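Local atomic coordinates of glycerate dehydrogenase (PDB entry 6P2I), a protein that probably reduces acyclic imino acids to amino acids with NADPH, as an asymmetric imine reductase of the D-2-hydroxyacid dehydrogenase family. Residues V184-K192 with I209-L217. Numbering follows the deposited sequence.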
# COMPACT_ATOMS: atom_id res chain seq x y z
N VAL A 184 10.20 -11.36 20.88
CA VAL A 184 9.89 -10.69 22.14
C VAL A 184 8.59 -11.27 22.67
O VAL A 184 7.87 -11.98 21.97
CB VAL A 184 9.77 -9.17 21.96
CG1 VAL A 184 11.06 -8.59 21.39
CG2 VAL A 184 8.60 -8.85 21.03
N ASP A 185 8.26 -10.95 23.93
CA ASP A 185 6.94 -11.30 24.42
C ASP A 185 5.91 -10.26 23.97
O ASP A 185 6.25 -9.21 23.40
CB ASP A 185 6.95 -11.51 25.95
CG ASP A 185 7.05 -10.21 26.76
OD1 ASP A 185 7.16 -9.10 26.21
OD2 ASP A 185 7.04 -10.31 28.01
N ILE A 186 4.62 -10.57 24.18
CA ILE A 186 3.56 -9.78 23.55
C ILE A 186 3.47 -8.39 24.18
O ILE A 186 3.12 -7.41 23.50
CB ILE A 186 2.21 -10.52 23.61
CG1 ILE A 186 1.17 -9.81 22.75
CG2 ILE A 186 1.72 -10.67 25.06
CD1 ILE A 186 0.18 -10.77 22.09
N THR A 187 3.79 -8.27 25.47
CA THR A 187 3.77 -6.96 26.12
C THR A 187 4.79 -6.03 25.49
O THR A 187 4.47 -4.89 25.13
CB THR A 187 4.04 -7.12 27.62
OG1 THR A 187 2.96 -7.84 28.23
CG2 THR A 187 4.18 -5.76 28.30
N GLU A 188 6.03 -6.50 25.33
CA GLU A 188 7.03 -5.69 24.64
C GLU A 188 6.63 -5.41 23.20
O GLU A 188 6.81 -4.30 22.71
CB GLU A 188 8.40 -6.35 24.68
CG GLU A 188 9.47 -5.47 24.06
CD GLU A 188 10.87 -6.01 24.20
OE1 GLU A 188 11.03 -7.12 24.76
OE2 GLU A 188 11.81 -5.32 23.76
N LEU A 189 6.06 -6.41 22.52
CA LEU A 189 5.65 -6.17 21.14
C LEU A 189 4.64 -5.04 21.06
O LEU A 189 4.76 -4.15 20.22
CB LEU A 189 5.06 -7.44 20.53
CG LEU A 189 4.82 -7.41 19.02
CD1 LEU A 189 5.01 -8.81 18.44
CD2 LEU A 189 3.42 -6.86 18.64
N MET A 190 3.63 -5.06 21.95
CA MET A 190 2.61 -4.02 21.93
C MET A 190 3.20 -2.66 22.28
O MET A 190 2.76 -1.64 21.73
CB MET A 190 1.46 -4.37 22.88
CG MET A 190 0.76 -5.69 22.55
SD MET A 190 0.01 -5.72 20.92
CE MET A 190 -1.40 -4.63 21.14
N LYS A 191 4.19 -2.62 23.17
CA LYS A 191 4.76 -1.34 23.59
C LYS A 191 5.66 -0.75 22.51
O LYS A 191 5.67 0.47 22.31
CB LYS A 191 5.57 -1.52 24.87
CG LYS A 191 4.75 -1.67 26.14
CD LYS A 191 5.67 -1.93 27.32
CE LYS A 191 4.91 -2.07 28.63
NZ LYS A 191 5.78 -2.64 29.70
N LYS A 192 6.42 -1.59 21.80
CA LYS A 192 7.50 -1.08 20.96
C LYS A 192 7.15 -0.97 19.49
O LYS A 192 7.86 -0.29 18.75
CB LYS A 192 8.74 -1.98 21.10
CG LYS A 192 9.31 -2.09 22.52
CD LYS A 192 9.82 -0.76 23.03
CE LYS A 192 11.22 -0.91 23.64
NZ LYS A 192 11.28 -1.98 24.68
N ILE A 209 -6.61 -12.75 22.07
CA ILE A 209 -5.23 -12.62 22.53
C ILE A 209 -4.86 -11.15 22.70
O ILE A 209 -4.07 -10.80 23.58
CB ILE A 209 -4.27 -13.35 21.57
CG1 ILE A 209 -2.89 -13.51 22.23
CG2 ILE A 209 -4.17 -12.63 20.23
CD1 ILE A 209 -1.84 -14.14 21.33
N LEU A 210 -5.44 -10.26 21.89
CA LEU A 210 -5.25 -8.82 22.06
C LEU A 210 -6.33 -8.33 23.01
O LEU A 210 -7.42 -7.93 22.61
CB LEU A 210 -5.29 -8.09 20.72
CG LEU A 210 -4.08 -8.27 19.80
CD1 LEU A 210 -4.05 -7.18 18.73
CD2 LEU A 210 -2.79 -8.27 20.61
N THR A 211 -6.01 -8.38 24.30
CA THR A 211 -6.92 -7.95 25.35
C THR A 211 -7.03 -6.42 25.39
O THR A 211 -6.23 -5.70 24.78
CB THR A 211 -6.43 -8.47 26.70
OG1 THR A 211 -5.13 -7.94 26.94
CG2 THR A 211 -6.35 -9.98 26.67
N GLU A 212 -8.03 -5.94 26.13
CA GLU A 212 -8.13 -4.50 26.38
C GLU A 212 -6.84 -3.97 26.99
O GLU A 212 -6.35 -2.90 26.60
CB GLU A 212 -9.32 -4.20 27.30
CG GLU A 212 -9.48 -2.71 27.61
CD GLU A 212 -10.65 -2.42 28.53
OE1 GLU A 212 -11.39 -3.36 28.87
OE2 GLU A 212 -10.82 -1.25 28.91
N LYS A 213 -6.27 -4.70 27.95
CA LYS A 213 -5.03 -4.27 28.59
C LYS A 213 -3.89 -4.15 27.57
O LYS A 213 -3.19 -3.14 27.52
CB LYS A 213 -4.65 -5.24 29.71
CG LYS A 213 -3.44 -4.80 30.53
N LEU A 214 -3.70 -5.19 26.75
CA LEU A 214 -2.62 -5.16 25.77
C LEU A 214 -2.84 -4.05 24.75
O LEU A 214 -1.88 -3.37 24.35
CB LEU A 214 -2.52 -6.51 25.06
CG LEU A 214 -1.87 -7.61 25.90
CD1 LEU A 214 -1.97 -8.95 25.18
CD2 LEU A 214 -0.43 -7.26 26.23
N LEU A 215 -4.08 -3.85 24.30
CA LEU A 215 -4.36 -2.77 23.36
C LEU A 215 -4.04 -1.40 23.96
O LEU A 215 -3.65 -0.48 23.24
CB LEU A 215 -5.83 -2.83 22.92
CG LEU A 215 -6.22 -3.99 22.00
CD1 LEU A 215 -7.72 -4.14 21.97
CD2 LEU A 215 -5.67 -3.78 20.59
N SER A 216 -4.19 -1.25 25.28
CA SER A 216 -3.91 0.04 25.90
C SER A 216 -2.43 0.38 25.91
O SER A 216 -2.08 1.52 26.23
CB SER A 216 -4.45 0.06 27.33
OG SER A 216 -3.60 -0.68 28.20
N LEU A 217 -1.56 -0.58 25.58
CA LEU A 217 -0.13 -0.32 25.57
C LEU A 217 0.37 0.24 24.24
O LEU A 217 1.53 0.69 24.18
CB LEU A 217 0.64 -1.61 25.88
CG LEU A 217 0.27 -2.34 27.18
CD1 LEU A 217 0.98 -3.67 27.22
CD2 LEU A 217 0.63 -1.50 28.40
O HOH W 1 3.70 2.07 23.74
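In the Rossmann-type nucleotide-binding domain, helix 186-192 meets the segment 209-217, which carries the short helix 212-215, through Ile186, Met190, Leu214 and Leu217, with no direct hydrogen bond between the two segments. Met190, bent at both chi2 (-60°) and chi3 (-73°), curls its thioether under the other helix: SD lies 3.8 Å from Leu210 CD2, and CE comes within 3.5 Å of Leu214 O. Leu214 crosses Ile186 at about a right angle, its CD1 meeting Ile186 CG1 at 4.1 Å while its CD2 reaches Thr187 OG1 and Met190 CG. With CG1 of Ile186 turned opposite the backbone N (chi1 -170°), its CD1 extends to Ile209 CD1, 4.0 Å away; the side chain of Ile209 is itself about 4 Å from the bound NADP. Shortening Ile186 to an alanine is likely to open a gap and cost Leu214 CD1 and Ile209 CD1 the apolar contact made by Ile186. Leu217 CD1 touches Thr187 CG2 at 4.0 Å. At the far end, Leu217 CB meets Lys191 CG, and one water donates to both Lys191 O and Leu217 O, bridging the two backbones. Both helices begin with a side-chain N-cap: Asp185 OD1 accepts from Glu188 N, and Thr211 OG1 from Leu214 N. Helix 186-192 lies on strands 167-171, 144-148 and 195-198, Leu210 reaches Ile148 and Leu198, and Leu215 touches Ile233.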